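Local coordinates for HydG protein (Carboxydothermus hydrogenoformans, PDB 4RTB) that probably acts as a radical SAM enzyme that uses a [4Fe-4S] cluster and S-adenosylmethionine to make carbon monoxide and cyanide for [FeFe]-hydrogenase maturation, at residues E58-S61 with L62-G66; L80-Q83 with A84-K88; F424-V427 with E428-Y431. All blocks are in the same frame, centred on the assembly; numbering follows the deposited sequence.

Contact 1: E58-S61 with L62-G66; sequences ERLS and LIEAG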
loop_
_atom_site.group_PDB
_atom_site.type_symbol
_atom_site.label_atom_id
_atom_site.label_comp_id
_atom_site.label_asym_id
_atom_site.label_seq_id
_atom_site.Cartn_x
_atom_site.Cartn_y
_atom_site.Cartn_z
ATOM N N GLU A 58 9.594 18.971 15.225
ATOM C CA GLU A 58 10.717 19.190 14.320
ATOM C C GLU A 58 10.898 18.024 13.354
ATOM O O GLU A 58 10.435 16.914 13.616
ATOM C CB GLU A 58 12.005 19.411 15.118
ATOM C CG GLU A 58 11.958 20.608 16.057
ATOM N N ARG A 59 11.569 18.287 12.235
ATOM C CA ARG A 59 11.895 17.234 11.280
ATOM C C ARG A 59 12.873 16.255 11.921
ATOM O O ARG A 59 13.617 16.617 12.832
ATOM C CB ARG A 59 12.486 17.820 9.995
ATOM N N LEU A 60 12.864 15.014 11.450
ATOM C CA LEU A 60 13.694 13.976 12.047
ATOM C C LEU A 60 14.575 13.331 10.978
ATOM O O LEU A 60 14.218 13.318 9.800
ATOM C CB LEU A 60 12.808 12.942 12.745
ATOM C CG LEU A 60 13.347 12.133 13.922
ATOM C CD1 LEU A 60 14.141 13.019 14.859
ATOM C CD2 LEU A 60 12.194 11.463 14.660
ATOM N N SER A 61 15.734 12.814 11.375
ATOM C CA SER A 61 16.668 12.261 10.398
ATOM C C SER A 61 16.648 10.733 10.388
ATOM O O SER A 61 16.042 10.105 11.258
ATOM C CB SER A 61 18.090 12.767 10.663
ATOM O OG SER A 61 18.722 12.027 11.692
ATOM N N LEU A 62 17.315 10.154 9.390
ATOM C CA LEU A 62 17.353 8.707 9.180
ATOM C C LEU A 62 17.796 7.940 10.425
ATOM O O LEU A 62 17.118 7.008 10.874
ATOM C CB LEU A 62 18.289 8.377 8.014
ATOM C CG LEU A 62 17.770 7.533 6.846
ATOM C CD1 LEU A 62 18.772 6.441 6.500
ATOM C CD2 LEU A 62 16.402 6.941 7.146
ATOM N N ILE A 63 18.940 8.344 10.968
ATOM C CA ILE A 63 19.513 7.730 12.160
ATOM C C ILE A 63 18.545 7.756 13.343
ATOM O O ILE A 63 18.298 6.727 13.981
ATOM C CB ILE A 63 20.830 8.438 12.572
ATOM C CG1 ILE A 63 21.824 8.476 11.403
ATOM C CG2 ILE A 63 21.452 7.764 13.785
ATOM C CD1 ILE A 63 21.780 9.755 10.583
ATOM N N GLU A 64 17.989 8.933 13.620
ATOM C CA GLU A 64 17.094 9.113 14.758
ATOM C C GLU A 64 15.795 8.333 14.575
ATOM O O GLU A 64 15.179 7.900 15.548
ATOM C CB GLU A 64 16.799 10.601 14.973
ATOM C CG GLU A 64 17.985 11.508 14.667
ATOM C CD GLU A 64 17.876 12.872 15.322
ATOM O OE1 GLU A 64 17.603 13.863 14.611
ATOM O OE2 GLU A 64 18.080 12.954 16.552
ATOM N N ALA A 65 15.381 8.167 13.324
ATOM C CA ALA A 65 14.243 7.314 13.004
ATOM C C ALA A 65 14.581 5.867 13.337
ATOM O O ALA A 65 13.760 5.132 13.897
ATOM C CB ALA A 65 13.865 7.450 11.536
ATOM N N GLY A 66 15.805 5.471 12.992
ATOM C CA GLY A 66 16.288 4.133 13.278
ATOM C C GLY A 66 16.272 3.833 14.763
ATOM O O GLY A 66 15.799 2.779 15.194
#

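Contact 2: L80-Q83 with A84-K88; sequences LFWQ and ARKVK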
loop_
_atom_site.group_PDB
_atom_site.type_symbol
_atom_site.label_atom_id
_atom_site.label_comp_id
_atom_site.label_asym_id
_atom_site.label_seq_id
_atom_site.Cartn_x
_atom_site.Cartn_y
_atom_site.Cartn_z
ATOM N N LEU A 80 5.725 9.326 19.865
ATOM C CA LEU A 80 5.823 8.931 18.465
ATOM C C LEU A 80 4.436 8.749 17.864
ATOM O O LEU A 80 4.117 9.334 16.825
ATOM C CB LEU A 80 6.634 7.641 18.324
ATOM C CG LEU A 80 6.616 6.915 16.976
ATOM C CD1 LEU A 80 7.250 7.758 15.881
ATOM C CD2 LEU A 80 7.315 5.567 17.093
ATOM N N PHE A 81 3.614 7.945 18.532
ATOM C CA PHE A 81 2.259 7.680 18.064
ATOM C C PHE A 81 1.449 8.967 18.007
ATOM O O PHE A 81 0.718 9.210 17.045
ATOM C CB PHE A 81 1.566 6.651 18.962
ATOM C CG PHE A 81 2.188 5.282 18.909
ATOM C CD1 PHE A 81 3.101 4.957 17.916
ATOM C CD2 PHE A 81 1.854 4.318 19.845
ATOM C CE1 PHE A 81 3.671 3.701 17.861
ATOM C CE2 PHE A 81 2.423 3.056 19.795
ATOM C CZ PHE A 81 3.332 2.749 18.801
ATOM N N TRP A 82 1.594 9.788 19.043
ATOM C CA TRP A 82 0.925 11.084 19.111
ATOM C C TRP A 82 1.222 11.928 17.868
ATOM O O TRP A 82 0.302 12.398 17.178
ATOM C CB TRP A 82 1.358 11.819 20.380
ATOM C CG TRP A 82 0.591 13.063 20.676
ATOM C CD1 TRP A 82 -0.700 13.150 21.109
ATOM C CD2 TRP A 82 1.075 14.407 20.589
ATOM N NE1 TRP A 82 -1.054 14.464 21.284
ATOM C CE2 TRP A 82 0.022 15.257 20.972
ATOM C CE3 TRP A 82 2.299 14.973 20.217
ATOM C CZ2 TRP A 82 0.151 16.643 20.996
ATOM C CZ3 TRP A 82 2.427 16.349 20.240
ATOM C CH2 TRP A 82 1.361 17.169 20.628
ATOM N N GLN A 83 2.510 12.093 17.575
ATOM C CA GLN A 83 2.932 12.831 16.388
ATOM C C GLN A 83 2.402 12.208 15.099
ATOM O O GLN A 83 1.976 12.923 14.190
ATOM C CB GLN A 83 4.455 12.922 16.328
ATOM C CG GLN A 83 4.997 14.272 16.747
ATOM C CD GLN A 83 4.476 15.400 15.878
ATOM O OE1 GLN A 83 4.321 15.245 14.666
ATOM N NE2 GLN A 83 4.197 16.543 16.496
ATOM N N ALA A 84 2.429 10.881 15.026
ATOM C CA ALA A 84 1.939 10.170 13.849
ATOM C C ALA A 84 0.470 10.495 13.576
ATOM O O ALA A 84 0.104 10.853 12.449
ATOM C CB ALA A 84 2.129 8.672 14.016
ATOM N N ARG A 85 -0.362 10.376 14.610
ATOM C CA ARG A 85 -1.786 10.680 14.487
ATOM C C ARG A 85 -1.993 12.141 14.109
ATOM O O ARG A 85 -2.884 12.468 13.313
ATOM C CB ARG A 85 -2.533 10.364 15.790
ATOM C CG ARG A 85 -2.405 8.920 16.268
ATOM C CD ARG A 85 -3.344 8.608 17.436
ATOM N NE ARG A 85 -3.268 7.197 17.816
ATOM C CZ ARG A 85 -3.061 6.755 19.052
ATOM N NH1 ARG A 85 -2.918 7.611 20.055
ATOM N NH2 ARG A 85 -3.003 5.450 19.287
ATOM N N LYS A 86 -1.170 13.019 14.676
ATOM C CA LYS A 86 -1.309 14.442 14.389
ATOM C C LYS A 86 -1.031 14.727 12.916
ATOM O O LYS A 86 -1.775 15.463 12.266
ATOM C CB LYS A 86 -0.381 15.276 15.275
ATOM C CG LYS A 86 -0.797 16.734 15.371
ATOM C CD LYS A 86 -0.872 17.192 16.817
ATOM C CE LYS A 86 0.486 17.642 17.316
ATOM N NZ LYS A 86 0.933 18.882 16.625
ATOM N N VAL A 87 0.033 14.125 12.395
ATOM C CA VAL A 87 0.424 14.287 10.997
ATOM C C VAL A 87 -0.611 13.706 10.030
ATOM O O VAL A 87 -1.008 14.360 9.049
ATOM C CB VAL A 87 1.790 13.623 10.739
ATOM C CG1 VAL A 87 2.093 13.565 9.252
ATOM C CG2 VAL A 87 2.887 14.362 11.493
ATOM N N LYS A 88 -1.044 12.478 10.312
ATOM C CA LYS A 88 -2.047 11.818 9.487
ATOM C C LYS A 88 -3.321 12.650 9.442
ATOM O O LYS A 88 -3.945 12.782 8.387
ATOM C CB LYS A 88 -2.344 10.409 10.009
ATOM C CG LYS A 88 -3.121 9.528 9.030
ATOM C CD LYS A 88 -4.627 9.638 9.234
ATOM C CE LYS A 88 -5.389 9.134 8.016
ATOM N NZ LYS A 88 -5.040 7.731 7.673
#

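Contact 3: F424-V427 with E428-Y431; sequences FSFV and EYLY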
loop_
_atom_site.group_PDB
_atom_site.type_symbol
_atom_site.label_atom_id
_atom_site.label_comp_id
_atom_site.label_asym_id
_atom_site.label_seq_id
_atom_site.Cartn_x
_atom_site.Cartn_y
_atom_site.Cartn_z
ATOM N N PHE A 424 -17.770 13.108 -1.995
ATOM C CA PHE A 424 -18.669 12.739 -3.079
ATOM C C PHE A 424 -18.445 11.323 -3.587
ATOM O O PHE A 424 -19.380 10.695 -4.083
ATOM C CB PHE A 424 -18.554 13.741 -4.224
ATOM C CG PHE A 424 -19.301 15.009 -3.966
ATOM C CD1 PHE A 424 -20.684 15.024 -4.005
ATOM C CD2 PHE A 424 -18.630 16.179 -3.652
ATOM C CE1 PHE A 424 -21.385 16.184 -3.756
ATOM C CE2 PHE A 424 -19.326 17.344 -3.401
ATOM C CZ PHE A 424 -20.706 17.345 -3.451
ATOM N N SER A 425 -17.225 10.812 -3.465
ATOM C CA SER A 425 -16.991 9.414 -3.801
ATOM C C SER A 425 -17.805 8.540 -2.849
ATOM O O SER A 425 -18.475 7.587 -3.270
ATOM C CB SER A 425 -15.502 9.063 -3.731
ATOM O OG SER A 425 -15.006 9.159 -2.410
ATOM N N PHE A 426 -17.770 8.894 -1.567
ATOM C CA PHE A 426 -18.541 8.165 -0.567
ATOM C C PHE A 426 -20.044 8.356 -0.777
ATOM O O PHE A 426 -20.832 7.441 -0.528
ATOM C CB PHE A 426 -18.142 8.603 0.842
ATOM C CG PHE A 426 -18.794 7.801 1.932
ATOM C CD1 PHE A 426 -19.627 8.410 2.856
ATOM C CD2 PHE A 426 -18.579 6.435 2.028
ATOM C CE1 PHE A 426 -20.229 7.674 3.861
ATOM C CE2 PHE A 426 -19.178 5.693 3.029
ATOM C CZ PHE A 426 -20.005 6.313 3.947
ATOM N N VAL A 427 -20.433 9.542 -1.237
ATOM C CA VAL A 427 -21.826 9.809 -1.575
ATOM C C VAL A 427 -22.274 8.836 -2.658
ATOM O O VAL A 427 -23.315 8.192 -2.533
ATOM C CB VAL A 427 -22.043 11.265 -2.061
ATOM C CG1 VAL A 427 -23.428 11.426 -2.665
ATOM C CG2 VAL A 427 -21.850 12.254 -0.923
ATOM N N GLU A 428 -21.466 8.720 -3.708
ATOM C CA GLU A 428 -21.766 7.816 -4.815
ATOM C C GLU A 428 -21.859 6.372 -4.346
ATOM O O GLU A 428 -22.740 5.623 -4.786
ATOM C CB GLU A 428 -20.714 7.935 -5.916
ATOM C CG GLU A 428 -20.957 6.996 -7.083
ATOM C CD GLU A 428 -20.327 7.491 -8.364
ATOM O OE1 GLU A 428 -19.617 8.516 -8.315
ATOM O OE2 GLU A 428 -20.546 6.860 -9.418
ATOM N N TYR A 429 -20.951 5.985 -3.457
ATOM C CA TYR A 429 -21.021 4.654 -2.868
ATOM C C TYR A 429 -22.362 4.436 -2.178
ATOM O O TYR A 429 -23.032 3.431 -2.415
ATOM C CB TYR A 429 -19.891 4.427 -1.865
ATOM C CG TYR A 429 -20.025 3.112 -1.132
ATOM C CD1 TYR A 429 -20.583 3.055 0.139
ATOM C CD2 TYR A 429 -19.617 1.924 -1.721
ATOM C CE1 TYR A 429 -20.718 1.853 0.807
ATOM C CE2 TYR A 429 -19.747 0.717 -1.062
ATOM C CZ TYR A 429 -20.298 0.688 0.202
ATOM O OH TYR A 429 -20.428 -0.512 0.865
ATOM N N LEU A 430 -22.741 5.382 -1.321
ATOM C CA LEU A 430 -23.980 5.278 -0.557
ATOM C C LEU A 430 -25.191 5.172 -1.467
ATOM O O LEU A 430 -26.095 4.372 -1.224
ATOM C CB LEU A 430 -24.141 6.476 0.378
ATOM C CG LEU A 430 -23.206 6.543 1.585
ATOM C CD1 LEU A 430 -23.468 7.820 2.353
ATOM C CD2 LEU A 430 -23.389 5.326 2.478
ATOM N N TYR A 431 -25.205 5.989 -2.514
ATOM C CA TYR A 431 -26.285 5.946 -3.484
ATOM C C TYR A 431 -26.318 4.593 -4.195
ATOM O O TYR A 431 -27.389 4.087 -4.523
ATOM C CB TYR A 431 -26.141 7.089 -4.490
ATOM C CG TYR A 431 -26.982 6.922 -5.732
ATOM C CD1 TYR A 431 -28.367 6.850 -5.657
ATOM C CD2 TYR A 431 -26.389 6.843 -6.985
ATOM C CE1 TYR A 431 -29.138 6.695 -6.792
ATOM C CE2 TYR A 431 -27.149 6.691 -8.126
ATOM C CZ TYR A 431 -28.522 6.617 -8.025
ATOM O OH TYR A 431 -29.281 6.465 -9.163
#

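Contact 1: E58-S61 with L62-G66
The carboxylate of Glu64 is the flat group of this turn, and one of its faces lies against the methyl CD1 of Leu60. That methyl stands about 20° off the normal at the carboxylate carbon and is 3.6 Å from Glu64 OE1, so the meeting is of carbon with a face. The hydroxyl of Ser61 takes a different place. It lies low to the carboxylate plane, about 70° from the normal and displaced to the other side, with OG 3.6 Å from Glu64 OE1. The acid's polar partner is outside the turn: OE1 makes a salt bridge with Lys53 of helix 43-56, whose Ile50 also touches both Leu60 and Glu64.

Glu64 reaches back toward the preceding loop because its CG sits beside the backbone N (chi1 -36°) and the chain then runs extended. Glu64 CB also touches Leu60, 3.6 Å from its CD1. Further round, the methyl Ile63 CD1 comes to 4.0 Å from Ser61 OG. Leu60 and Ala65 both rest on Met316 of helix 303-316, while Leu62 turns from the loop to Leu262 and Ile265 of helix 257-275.

One backbone bond ties loop to helix: Ala65 N donates to Ser61 O at 2.9 Å. Ser61 and Glu64 have the S-x-x-E spacing of a capping box, yet the reciprocal bonds of that motif are not formed in this model. Ser61 OG is 3.7 Å from Glu64 N, and Ser61 N is 3.9 Å from Glu64 OE1. The arrangement is that of a helix start, with Ser61 at the N-cap of helix 62-70 and its carbonyl accepting the first i to i+4 bond.

Contact 2: L80-Q83 with A84-K88
Lys86 lays its CE methylene over one face of the Trp82 indole, 3.8 Å from the centroid of the six-membered ring and 27° off its normal. The contact is a CH-pi one, displaced toward the rim, with CE 3.5 Å from Trp82 CH2. Both side chains leave the helix with CG anti to the backbone N (chi1 -160° for Lys86) and run side by side; bends at chi2, chi3 and chi4 fold the lysine onto the ring. This is the loose side, for Trp82 is exposed and Lys86 partly so.

The opposite character belongs to Leu80, Phe81, Gln83 and Ala84, which are buried. Leu80 and Ala84 pack on helix 303-316, and Phe81 on Leu339 of helix 330-339. Arg85 packs on the same Leu339, its guanidinium in long, weak ion pairs with Glu335 and Glu338.

Gln83 OE1 meets the methyl CG2 of Val87 at 3.6 Å, the two side chains crossing at a slant. Four successive backbone bonds hold the spacing, among them Arg85 N to Phe81 O at 2.9 Å, almost straight with an N-H...O angle of 171°. The whole is a regular i to i+4 alpha-helical stretch, with one side packed on helices 303-316 and 330-339 and exposed at Trp82.

Contact 3: F424-V427 with E428-Y431
Phe426 and Leu430 meet on helix 419-432, an alpha helix whose i to i+4 backbone bonds bring them one turn apart. Phe426 has the most surface buried by the contact, followed by Val427 and Glu428. With CG anti to the backbone N (chi1 -174°), the Phe426 side chain projects mostly outward and leans only slightly toward the following turn, where Leu430 reaches its ring. Leu430 comes over one face: its CG is 4.1 Å from the ring centroid and 17° off the normal, a CH-pi contact. Its two methyls then divide between neighbouring ring atoms, with CD1 3.6 Å from Phe426 CE1 and CD2 3.8 Å from Phe426 CZ. Tyr429 adds a looser contact, its CD1 4.2 Å from Phe426 CE2 on a slanting approach.

Beyond the helix, Phe426 touches Leu448 of helix 438-454, Val379 and Ile383 of helix 375-384, and Leu388 and Pro389 of strand 388-390. It thereby bridges these elements, and Leu430 adds to the side facing helix 438-454 by touching Leu448 as well.

Within the contact Val427 meets chiefly the backbone that follows it, and its side chain packs outward on Leu448 and on Ile468 of helix 459-468. Its carbonyl receives Tyr431 N at 2.9 Å, with the N-H...O angle at 164°.

Glu428 rides on the turn before it through its CB, while the extended chain carries the carboxylate away to a salt bridge with Arg179. Glu432 OE2 lies close to Glu428 OE2, a like-charge pair that Arg179 may partly offset. At the base of the same side chain, Glu428 CB rests 3.5 Å from Ser425 O, and its own N bonds to Phe424 O at 2.9 Å.

Overall arrangement
The three contacts follow in series along the chain, each within a single continuous stretch. Contacts 1 and 2 lie on the successive helices 62-70 and 74-91, on the same side of the chain's centre; their centres are 15 Å apart and their nearest atoms about 6 Å. Both rest on helix 303-316, which therefore joins these N-terminal helices to the body containing the parallel sheet. Contact 3 is remote, its centre 39 Å from that of contact 1 and 29 Å from that of contact 2, on helix 419-432 beside strand 388-390 and the last helices. All three lie away from the annotated cluster and S-adenosylmethionine sites, in the helical surroundings of the sheet.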